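Local coordinates for FAD-binding PCMH-type domain-containing protein (Gibberella zeae, PDB 6YJO) that binds flavin-adenine dinucleotide, anchored covalently, and probably acts as an oligosaccharide-oxidising flavoenzyme of the oxygen-dependent FAD-linked oxidoreductase family, at residues A[135-140]-A[227-232]; A[76-81]-A[121-126]; A[142-147]-A[334-339]; A[185-190]-A[406-411]. All blocks are in the same frame, centred on the assembly; numbering follows the deposited sequence.

Contact 1 of 4, residues A[135-140]-A[227-232]; sequences TVQAGA and VAELGF. With FAD (flavin-adenine dinucleotide), chain C.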
# COMPACT_ATOMS: atom_id res chain seq x y z
N THR A 135 -9.48 9.81 14.71
CA THR A 135 -8.19 9.38 15.24
C THR A 135 -8.14 7.86 15.17
O THR A 135 -8.99 7.18 15.76
CB THR A 135 -7.97 9.85 16.68
OG1 THR A 135 -8.30 8.79 17.58
CG2 THR A 135 -8.84 11.06 17.00
N VAL A 136 -7.16 7.32 14.46
CA VAL A 136 -6.98 5.88 14.29
C VAL A 136 -5.60 5.51 14.80
O VAL A 136 -4.59 5.96 14.25
CB VAL A 136 -7.17 5.46 12.82
CG1 VAL A 136 -6.83 3.99 12.65
CG2 VAL A 136 -8.59 5.75 12.35
N GLN A 137 -5.56 4.68 15.84
CA GLN A 137 -4.28 4.25 16.40
C GLN A 137 -3.52 3.44 15.36
O GLN A 137 -4.10 2.78 14.50
CB GLN A 137 -4.50 3.45 17.68
CG GLN A 137 -4.76 4.33 18.89
CD GLN A 137 -4.81 3.55 20.19
OE1 GLN A 137 -5.49 2.53 20.30
NE2 GLN A 137 -4.08 4.03 21.19
N ALA A 138 -2.19 3.51 15.45
CA ALA A 138 -1.33 3.05 14.36
C ALA A 138 -1.43 1.55 14.09
O ALA A 138 -0.97 1.11 13.03
CB ALA A 138 0.12 3.42 14.69
N GLY A 139 -2.04 0.78 14.98
CA GLY A 139 -2.15 -0.65 14.81
C GLY A 139 -3.46 -1.14 14.23
O GLY A 139 -3.60 -2.34 13.98
N ALA A 140 -4.43 -0.25 14.02
CA ALA A 140 -5.70 -0.67 13.45
C ALA A 140 -5.49 -1.23 12.05
O ALA A 140 -4.70 -0.70 11.26
CB ALA A 140 -6.68 0.50 13.41
N VAL A 227 5.05 6.11 14.18
CA VAL A 227 3.73 6.70 14.35
C VAL A 227 2.90 5.85 15.30
O VAL A 227 2.94 4.61 15.26
CB VAL A 227 3.03 6.85 12.98
CG1 VAL A 227 1.57 7.24 13.17
CG2 VAL A 227 3.75 7.87 12.13
N ALA A 228 2.14 6.52 16.16
CA ALA A 228 1.27 5.86 17.13
C ALA A 228 -0.21 6.11 16.90
O ALA A 228 -1.03 5.27 17.27
CB ALA A 228 1.63 6.32 18.56
N GLU A 229 -0.57 7.24 16.29
CA GLU A 229 -1.96 7.57 16.01
C GLU A 229 -2.00 8.43 14.75
O GLU A 229 -1.27 9.41 14.66
CB GLU A 229 -2.58 8.31 17.20
CG GLU A 229 -4.09 8.45 17.15
CD GLU A 229 -4.68 9.01 18.44
OE1 GLU A 229 -4.65 8.31 19.47
OE2 GLU A 229 -5.17 10.16 18.42
N LEU A 230 -2.84 8.04 13.79
CA LEU A 230 -3.02 8.80 12.56
C LEU A 230 -4.38 9.48 12.57
O LEU A 230 -5.35 8.95 13.12
CB LEU A 230 -2.91 7.89 11.32
CG LEU A 230 -1.59 7.13 11.12
CD1 LEU A 230 -1.62 5.77 11.82
CD2 LEU A 230 -1.28 6.95 9.63
N GLY A 231 -4.45 10.67 11.97
CA GLY A 231 -5.68 11.42 11.85
C GLY A 231 -6.08 11.51 10.38
O GLY A 231 -5.21 11.67 9.51
N PHE A 232 -7.37 11.37 10.12
CA PHE A 232 -7.92 11.48 8.77
C PHE A 232 -9.26 12.22 8.80
O PHE A 232 -9.97 12.20 9.81
CB PHE A 232 -8.15 10.11 8.12
CG PHE A 232 -6.99 9.16 8.23
CD1 PHE A 232 -6.05 9.08 7.22
CD2 PHE A 232 -6.86 8.33 9.33
CE1 PHE A 232 -4.99 8.19 7.32
CE2 PHE A 232 -5.80 7.45 9.43
CZ PHE A 232 -4.87 7.38 8.42
PA FAD C . 3.91 -3.57 7.91
O1A FAD C . 4.88 -4.61 7.49
O2A FAD C . 3.52 -3.63 9.39
O5B FAD C . 4.45 -2.13 7.54
C5B FAD C . 4.97 -1.83 6.23
C4B FAD C . 5.88 -0.64 6.32
O4B FAD C . 5.29 0.36 7.18
C3B FAD C . 7.26 -0.93 6.90
O3B FAD C . 8.25 -0.10 6.31
C2B FAD C . 7.06 -0.61 8.38
O2B FAD C . 8.28 -0.28 9.03
C1B FAD C . 6.15 0.61 8.28
N9A FAD C . 5.34 0.84 9.48
C8A FAD C . 4.37 0.04 10.01
N7A FAD C . 3.82 0.51 11.10
C5A FAD C . 4.48 1.72 11.30
C6A FAD C . 4.35 2.70 12.30
N6A FAD C . 3.50 2.64 13.32
N1A FAD C . 5.16 3.78 12.21
C2A FAD C . 6.02 3.85 11.19
N3A FAD C . 6.23 2.99 10.19
C4A FAD C . 5.41 1.93 10.31
N1 FAD C . -1.90 -1.77 -1.12
C2 FAD C . -2.71 -0.96 -1.87
O2 FAD C . -2.37 0.18 -2.18
N3 FAD C . -3.95 -1.43 -2.28
C4 FAD C . -4.48 -2.68 -2.02
O4 FAD C . -5.59 -2.98 -2.44
C4X FAD C . -3.61 -3.52 -1.23
N5 FAD C . -4.03 -4.72 -0.93
C5X FAD C . -3.20 -5.53 -0.17
C6 FAD C . -3.61 -6.82 0.14
C7 FAD C . -2.82 -7.66 0.92
C7M FAD C . -3.32 -9.04 1.25
C8 FAD C . -1.56 -7.23 1.35
C8M FAD C . -0.67 -8.11 2.19
C9 FAD C . -1.13 -5.94 1.03
C9A FAD C . -1.93 -5.10 0.27
N10 FAD C . -1.53 -3.79 -0.07
C10 FAD C . -2.33 -2.98 -0.82
C1' FAD C . -0.21 -3.29 0.33
C2' FAD C . -0.21 -2.49 1.62
O2' FAD C . -0.71 -1.18 1.38
C3' FAD C . 1.22 -2.39 2.14
O3' FAD C . 1.74 -3.71 2.26
C4' FAD C . 1.37 -1.68 3.48
O4' FAD C . 2.50 -0.82 3.47
C5' FAD C . 1.51 -2.69 4.60
O5' FAD C . 1.28 -2.03 5.86
P FAD C . 1.22 -2.85 7.20
O1P FAD C . 1.33 -1.89 8.39
O2P FAD C . 0.05 -3.75 7.17
O3P FAD C . 2.58 -3.70 7.06
O HOH W 1 -2.91 6.76 20.72
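V136 and L230 are joined by two backbone hydrogen bonds: V136 N gives to L230 O at 2.8 Å, nearly straight at 176°, and L230 N returns one to V136 O at 2.8 Å. Past this pair A138 N donates to A228 O, from above the carbonyl plane. On the face carrying T135, Q137 and E229, the extended E229 chain has CG anti to its own N (chi1 -168°), which carries the carboxylate across T135, OE2 lying 3.3 Å from T135 CB. E229 OE1 and Q137 NE2 share a water, while Q137 OE1 accepts from T125 N. On the other face V136 CB sits at the edge of the F232 ring, and L230 CD1 reaches 3.7 Å from A138 CA. This antiparallel pairing belongs to the sheet of the PCMH-type FAD-binding domain, and its end meets the cofactor. V227 reads the adenine with its backbone: V227 N donates to FAD N1A at 3.1 Å, and FAD N6A donates to V227 O at 2.8 Å. A138 CB, in the type I turn Q137-A140, packs 3.7 Å from FAD N6A. Further out, S99 OG is hydrogen-bonded to A138 O, and helix 167-171 covers V136, L230 and F232.

Contact 2 of 4, residues A[76-81]-A[121-126]; sequences TTVKHI and DAMDTV
This is a small, largely apolar packing contact, in which M123, from the loop between strands 116-119 and 126-128, lies against the start of helix 78-90. M123 does most of the touching. Its CG rests 3.4 Å from T76 CA, SD passes over T76 C, and a bend at chi3 (53°) turns CE toward T77, 3.9 Å from T77 C. M123 and I81 meet tip to tip, with I81 CD1 3.5 Å from M123 SD. The other apolar touches are looser: T76 CG2 stands 4.1 Å from A122 CB, and V78 CG2 is at the limit of contact with M123 CE. No hydrogen bond crosses between the segments.

The backbone under M123 is shaped by polar groups of 76-81 itself. H80 N donates to T77 OG1 at 3.2 Å, with an N-H...O angle of 167°, while T77 N donates to H80 ND1. T76 N also gives to H80 ND1, tilted 17° from the ring plane, so one imidazole nitrogen takes two backbone N-H groups. Beneath, V78, I81 and M123 all pack on A228 of strand 226-236, and I81 also meets I226. T77, as N-cap, and H80 form a capping box, a common N-terminal cap of alpha-helices, here on helix 78-90 in the FAD-binding domain.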
# COMPACT_ATOMS: atom_id res chain seq x y z
N THR A 76 1.14 -0.67 24.16
CA THR A 76 -0.26 -0.30 24.07
C THR A 76 -0.47 1.19 24.30
O THR A 76 -1.61 1.66 24.20
CB THR A 76 -1.11 -1.09 25.08
OG1 THR A 76 -0.78 -0.68 26.41
CG2 THR A 76 -0.87 -2.58 24.92
N THR A 77 0.59 1.94 24.61
CA THR A 77 0.50 3.38 24.79
C THR A 77 1.62 4.05 24.00
O THR A 77 2.64 3.44 23.67
CB THR A 77 0.61 3.80 26.26
OG1 THR A 77 1.92 3.48 26.76
CG2 THR A 77 -0.44 3.10 27.10
N VAL A 78 1.42 5.34 23.72
CA VAL A 78 2.45 6.13 23.06
C VAL A 78 3.73 6.13 23.89
O VAL A 78 4.84 6.15 23.34
CB VAL A 78 1.95 7.56 22.80
CG1 VAL A 78 2.91 8.30 21.89
CG2 VAL A 78 0.54 7.54 22.23
N LYS A 79 3.60 6.10 25.21
CA LYS A 79 4.77 6.17 26.08
C LYS A 79 5.64 4.93 25.92
O LYS A 79 6.87 5.03 25.86
CB LYS A 79 4.33 6.36 27.53
CG LYS A 79 5.30 7.19 28.35
CD LYS A 79 6.16 6.33 29.25
CE LYS A 79 7.15 7.19 30.03
NZ LYS A 79 8.01 8.00 29.11
N HIS A 80 5.02 3.75 25.84
CA HIS A 80 5.78 2.53 25.57
C HIS A 80 6.64 2.70 24.33
O HIS A 80 7.84 2.38 24.34
CB HIS A 80 4.82 1.35 25.40
CG HIS A 80 4.05 1.00 26.64
ND1 HIS A 80 2.74 0.60 26.60
CD2 HIS A 80 4.41 0.99 27.94
CE1 HIS A 80 2.32 0.36 27.83
NE2 HIS A 80 3.32 0.59 28.66
N ILE A 81 6.05 3.20 23.24
CA ILE A 81 6.81 3.43 22.01
C ILE A 81 8.00 4.35 22.29
O ILE A 81 9.14 4.05 21.91
CB ILE A 81 5.90 3.99 20.91
CG1 ILE A 81 4.88 2.94 20.47
CG2 ILE A 81 6.72 4.42 19.71
CD1 ILE A 81 3.47 3.49 20.28
N ASP A 121 0.50 -3.43 16.83
CA ASP A 121 -0.75 -4.10 16.49
C ASP A 121 -1.78 -4.01 17.62
O ASP A 121 -2.99 -4.02 17.37
CB ASP A 121 -0.46 -5.57 16.15
CG ASP A 121 -1.71 -6.36 15.82
OD1 ASP A 121 -2.75 -5.75 15.49
OD2 ASP A 121 -1.66 -7.61 15.91
N ALA A 122 -1.32 -3.93 18.88
CA ALA A 122 -2.24 -3.88 20.01
C ALA A 122 -2.89 -2.51 20.20
O ALA A 122 -3.86 -2.40 20.96
CB ALA A 122 -1.51 -4.28 21.30
N MET A 123 -2.40 -1.48 19.52
CA MET A 123 -2.97 -0.13 19.59
C MET A 123 -3.82 0.06 18.34
O MET A 123 -3.32 0.43 17.27
CB MET A 123 -1.87 0.91 19.70
CG MET A 123 -0.98 0.74 20.92
SD MET A 123 0.47 1.82 20.91
CE MET A 123 -0.29 3.42 20.65
N ASP A 124 -5.13 -0.20 18.46
CA ASP A 124 -6.03 -0.19 17.31
C ASP A 124 -7.32 0.58 17.57
O ASP A 124 -8.32 0.35 16.87
CB ASP A 124 -6.35 -1.62 16.87
CG ASP A 124 -7.14 -2.39 17.92
OD1 ASP A 124 -7.46 -1.82 18.98
OD2 ASP A 124 -7.43 -3.58 17.68
N THR A 125 -7.34 1.49 18.53
CA THR A 125 -8.57 2.20 18.85
C THR A 125 -8.90 3.22 17.77
O THR A 125 -8.07 4.05 17.41
CB THR A 125 -8.45 2.89 20.22
OG1 THR A 125 -8.16 1.91 21.23
CG2 THR A 125 -9.74 3.62 20.57
N VAL A 126 -10.13 3.14 17.25
CA VAL A 126 -10.67 4.12 16.31
C VAL A 126 -11.58 5.06 17.07
O VAL A 126 -12.27 4.65 18.01
CB VAL A 126 -11.44 3.44 15.15
CG1 VAL A 126 -12.00 4.49 14.20
CG2 VAL A 126 -10.54 2.46 14.41

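Contact 3 of 4, residues A[142-147]-A[334-339]; sequences LGHVAT and DQRRPY
H144 and D334 lie side by side, with ring and carboxylate nearly coplanar, and a weak hydrogen bond runs from H144 ND1 to D334 OD1 at 3.1 Å, bent to an N-H...O angle of 135°. H144 CG is anti to the backbone N (chi1 173°), and this brings the ring beside the loop, where H144 CB also comes to 3.3 Å from Q335 O. The far nitrogen, H144 NE2, is engaged by a weak hydrogen bond to D124 O, so the imidazole is tied at two nitrogens.

R336 supplies the contact over the ring face. Its CD sits over one face of the H144 ring in a CH-pi contact, 4.2 Å from the centroid, and the bend at chi3 brings the guanidinium alongside, so that H144 CE1 lies over one of its faces, toward the rim, 3.6 Å from R336 NH1, with the two planes 32° apart. R336 NE is salt-bridged to D124, which helps hold the arginine's end.

T147 adds van der Waals packing, its side chain crossing that of D334 at about a right angle; T147 CG2 is 4.0 Å from D334 OD2. T147 OG1 itself donates to G143 O at 2.8 Å, a carbonyl that also takes the helical bond from T147 N on the opposite face of its plane.

Y339 OH of the same loop is hydrogen-bonded to NE2 of H102, a covalent FAD attachment residue, so the loop reaches the flavin site. The contact lays this loop, between helix 320-326 and strand 346-352, along the first turns of helix 142-152, which follows strand 133-137, while L142 faces helix 167-171.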
# COMPACT_ATOMS: atom_id res chain seq x y z
N LEU A 142 -7.17 -2.22 8.29
CA LEU A 142 -8.09 -1.48 7.43
C LEU A 142 -9.54 -1.89 7.67
O LEU A 142 -10.43 -1.03 7.70
CB LEU A 142 -7.72 -1.68 5.96
CG LEU A 142 -6.37 -1.12 5.49
CD1 LEU A 142 -6.28 -1.26 3.98
CD2 LEU A 142 -6.19 0.32 5.92
N GLY A 143 -9.79 -3.18 7.83
CA GLY A 143 -11.16 -3.64 8.00
C GLY A 143 -11.74 -3.26 9.35
O GLY A 143 -12.94 -3.04 9.47
N HIS A 144 -10.89 -3.19 10.38
CA HIS A 144 -11.32 -2.68 11.67
C HIS A 144 -11.58 -1.18 11.63
O HIS A 144 -12.37 -0.68 12.43
CB HIS A 144 -10.26 -3.00 12.74
CG HIS A 144 -10.54 -2.38 14.08
ND1 HIS A 144 -11.71 -2.58 14.77
CD2 HIS A 144 -9.78 -1.57 14.85
CE1 HIS A 144 -11.67 -1.92 15.91
NE2 HIS A 144 -10.51 -1.30 15.99
N VAL A 145 -10.94 -0.47 10.70
CA VAL A 145 -11.18 0.96 10.54
C VAL A 145 -12.53 1.21 9.87
O VAL A 145 -13.33 2.02 10.33
CB VAL A 145 -10.03 1.61 9.76
CG1 VAL A 145 -10.36 3.06 9.42
CG2 VAL A 145 -8.74 1.54 10.57
N ALA A 146 -12.79 0.51 8.76
CA ALA A 146 -14.06 0.67 8.07
C ALA A 146 -15.22 0.21 8.94
O ALA A 146 -16.30 0.82 8.93
CB ALA A 146 -14.05 -0.10 6.75
N THR A 147 -15.03 -0.87 9.69
CA THR A 147 -16.09 -1.40 10.53
C THR A 147 -16.47 -0.41 11.62
O THR A 147 -17.66 -0.22 11.90
CB THR A 147 -15.67 -2.74 11.15
OG1 THR A 147 -15.55 -3.73 10.11
CG2 THR A 147 -16.68 -3.21 12.19
N ASP A 334 -13.61 -6.98 10.09
CA ASP A 334 -13.12 -6.51 11.38
C ASP A 334 -11.91 -7.32 11.84
O ASP A 334 -12.01 -8.07 12.82
CB ASP A 334 -14.24 -6.55 12.42
CG ASP A 334 -13.88 -5.82 13.70
OD1 ASP A 334 -12.73 -5.33 13.81
OD2 ASP A 334 -14.74 -5.72 14.60
N GLN A 335 -10.78 -7.17 11.16
CA GLN A 335 -9.55 -7.88 11.53
C GLN A 335 -8.90 -7.20 12.72
O GLN A 335 -8.76 -5.97 12.74
CB GLN A 335 -8.56 -7.91 10.36
CG GLN A 335 -8.90 -8.87 9.23
CD GLN A 335 -9.06 -10.31 9.68
OE1 GLN A 335 -8.57 -10.70 10.74
NE2 GLN A 335 -9.79 -11.10 8.90
N ARG A 336 -8.49 -7.99 13.71
CA ARG A 336 -7.80 -7.48 14.89
C ARG A 336 -6.77 -8.50 15.34
O ARG A 336 -6.62 -9.58 14.75
CB ARG A 336 -8.77 -7.16 16.02
CG ARG A 336 -9.79 -6.10 15.68
CD ARG A 336 -10.70 -5.77 16.86
NE ARG A 336 -10.00 -5.04 17.91
CZ ARG A 336 -10.60 -4.24 18.79
NH1 ARG A 336 -11.91 -4.06 18.76
NH2 ARG A 336 -9.87 -3.62 19.71
N ARG A 337 -6.08 -8.17 16.42
CA ARG A 337 -5.11 -9.05 17.05
C ARG A 337 -5.84 -10.09 17.90
O ARG A 337 -6.79 -9.77 18.60
CB ARG A 337 -4.15 -8.24 17.92
CG ARG A 337 -3.14 -9.07 18.68
CD ARG A 337 -2.16 -8.16 19.41
NE ARG A 337 -1.04 -8.91 19.96
CZ ARG A 337 0.04 -9.26 19.26
NH1 ARG A 337 0.13 -8.94 17.98
NH2 ARG A 337 1.01 -9.95 19.84
N PRO A 338 -5.39 -11.36 17.86
CA PRO A 338 -4.22 -11.86 17.13
C PRO A 338 -4.50 -12.10 15.65
O PRO A 338 -5.63 -12.40 15.26
CB PRO A 338 -3.90 -13.17 17.85
CG PRO A 338 -5.24 -13.67 18.28
CD PRO A 338 -6.06 -12.44 18.61
N TYR A 339 -3.45 -12.00 14.83
CA TYR A 339 -3.56 -12.06 13.38
C TYR A 339 -2.56 -13.08 12.86
O TYR A 339 -1.36 -12.99 13.16
CB TYR A 339 -3.29 -10.68 12.77
CG TYR A 339 -3.53 -10.57 11.29
CD1 TYR A 339 -4.82 -10.45 10.78
CD2 TYR A 339 -2.47 -10.56 10.39
CE1 TYR A 339 -5.04 -10.33 9.42
CE2 TYR A 339 -2.68 -10.44 9.04
CZ TYR A 339 -3.97 -10.33 8.55
OH TYR A 339 -4.18 -10.21 7.20

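Contact 4 of 4, residues A[185-190]-A[406-411]; sequences LTLDTF and INSAFP
I406, L187 and F410 bury the most surface here. I406 presents the end of its extended chain: CG1 is anti to the backbone N (chi1 -174°), which sends CD1 across the D188 side chain at about a right angle, 3.5 Å from D188 OD1. The same methyl lies 3.9 Å from L187 O, so it packs against the backbone of the 3-10 turn as well as the aspartate. That carboxylate is held by others: OD1 pairs with R413 in a salt bridge, and L185 N donates to D188 OD2 from above the carboxylate plane.

L187 divides its branches, CD1 standing 3.8 Å from S408 OG and CD2 4.4 Å from F410 CB. S408 OG is hydrogen-bonded to R218 O. Both segments are loops, one leading from helix 180-183 into strand 190-196 of the FAD-binding part, the other joining strands 380-386 and 417-423 of the seven-stranded antiparallel sheet, so loops leading to two different sheets meet here.

F410 offers a ring face to L185: CD1 lies over it in a CH-pi contact, 3.9 Å from the centroid and 14° off the normal, displaced toward the rim. H412 meets the F410 ring edge-to-face. Both partners neighbour the flavin site, the L185 side chain being about 4 Å from that of Y176 and the F410 side chain about 4 Å from that of Y457, both FAD-binding residues.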
# COMPACT_ATOMS: atom_id res chain seq x y z
N LEU A 185 -6.28 8.76 -2.47
CA LEU A 185 -5.45 7.88 -1.67
C LEU A 185 -5.76 8.09 -0.19
O LEU A 185 -6.26 9.13 0.23
CB LEU A 185 -3.97 8.17 -1.92
CG LEU A 185 -3.42 8.07 -3.34
CD1 LEU A 185 -2.00 8.60 -3.38
CD2 LEU A 185 -3.48 6.64 -3.87
N THR A 186 -5.44 7.06 0.61
CA THR A 186 -5.63 7.18 2.05
C THR A 186 -4.87 8.38 2.61
O THR A 186 -5.37 9.09 3.49
CB THR A 186 -5.19 5.90 2.76
OG1 THR A 186 -5.70 4.76 2.06
CG2 THR A 186 -5.71 5.89 4.19
N LEU A 187 -3.66 8.62 2.10
CA LEU A 187 -2.88 9.75 2.61
C LEU A 187 -3.41 11.09 2.12
O LEU A 187 -3.00 12.12 2.67
CB LEU A 187 -1.40 9.60 2.21
CG LEU A 187 -0.98 9.52 0.74
CD1 LEU A 187 -1.14 10.85 0.01
CD2 LEU A 187 0.46 9.05 0.67
N ASP A 188 -4.30 11.10 1.12
CA ASP A 188 -4.90 12.36 0.70
C ASP A 188 -5.85 12.91 1.75
O ASP A 188 -6.08 14.12 1.81
CB ASP A 188 -5.61 12.19 -0.64
CG ASP A 188 -4.65 11.95 -1.80
OD1 ASP A 188 -3.45 12.27 -1.66
OD2 ASP A 188 -5.09 11.44 -2.84
N THR A 189 -6.41 12.03 2.58
CA THR A 189 -7.28 12.43 3.68
C THR A 189 -6.52 12.53 5.00
O THR A 189 -7.15 12.65 6.06
CB THR A 189 -8.44 11.45 3.82
OG1 THR A 189 -7.95 10.17 4.26
CG2 THR A 189 -9.14 11.26 2.48
N PHE A 190 -5.19 12.49 4.96
CA PHE A 190 -4.36 12.46 6.15
C PHE A 190 -4.23 13.86 6.75
O PHE A 190 -3.86 14.81 6.05
CB PHE A 190 -2.98 11.89 5.80
CG PHE A 190 -2.04 11.79 6.97
CD1 PHE A 190 -2.18 10.77 7.90
CD2 PHE A 190 -1.00 12.70 7.13
CE1 PHE A 190 -1.32 10.67 8.98
CE2 PHE A 190 -0.13 12.60 8.21
CZ PHE A 190 -0.29 11.59 9.13
N ILE A 406 -2.03 19.43 -2.33
CA ILE A 406 -1.71 18.69 -1.11
C ILE A 406 -0.21 18.74 -0.87
O ILE A 406 0.60 18.71 -1.80
CB ILE A 406 -2.22 17.24 -1.19
CG1 ILE A 406 -2.01 16.53 0.15
CG2 ILE A 406 -1.53 16.48 -2.33
CD1 ILE A 406 -2.58 15.13 0.20
N ASN A 407 0.16 18.81 0.41
CA ASN A 407 1.55 18.82 0.87
C ASN A 407 1.98 17.37 1.06
O ASN A 407 1.83 16.79 2.14
CB ASN A 407 1.69 19.62 2.15
CG ASN A 407 3.11 19.69 2.66
OD1 ASN A 407 4.06 19.80 1.87
ND2 ASN A 407 3.27 19.63 3.97
N SER A 408 2.50 16.76 -0.00
CA SER A 408 2.78 15.33 0.02
C SER A 408 3.99 15.01 -0.84
O SER A 408 4.15 15.54 -1.94
CB SER A 408 1.57 14.53 -0.46
OG SER A 408 1.84 13.14 -0.44
N ALA A 409 4.84 14.11 -0.32
CA ALA A 409 6.01 13.67 -1.06
C ALA A 409 5.68 12.66 -2.15
O ALA A 409 6.51 12.44 -3.04
CB ALA A 409 7.04 13.07 -0.10
N PHE A 410 4.50 12.05 -2.10
CA PHE A 410 4.09 11.07 -3.10
C PHE A 410 4.21 11.67 -4.50
O PHE A 410 3.61 12.72 -4.77
CB PHE A 410 2.65 10.62 -2.85
CG PHE A 410 2.17 9.55 -3.80
CD1 PHE A 410 2.45 8.21 -3.55
CD2 PHE A 410 1.44 9.87 -4.93
CE1 PHE A 410 2.01 7.23 -4.40
CE2 PHE A 410 0.99 8.88 -5.79
CZ PHE A 410 1.28 7.56 -5.53
N PRO A 411 4.96 11.04 -5.41
CA PRO A 411 5.34 11.72 -6.65
C PRO A 411 4.52 11.36 -7.89
O PRO A 411 4.72 11.97 -8.95
CB PRO A 411 6.79 11.26 -6.83
CG PRO A 411 6.75 9.83 -6.34
CD PRO A 411 5.71 9.78 -5.23

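How the contacts relate
Contacts 1 and 4 are buried, whereas contacts 2 and 3 are partly open at the surface. Strand pairing through backbone bonds sets contact 1 apart; contacts 2 and 4 hold mostly by apolar side chains, and contact 3 by a histidine with charged residues. Contact 1 joins the others: M123 O and T125 N of contact 2 bond to G139 and Q137, V145 of contact 3 packs on V136 and A140, and F190 of contact 4 lies on L230. Contacts 2 and 3 are linked by salt bridges, D124 to R336 and D121 to R337. Contacts 2 and 4 do not touch, their centres about 24 Å apart. Only contact 1 directly hydrogen-bonds the FAD.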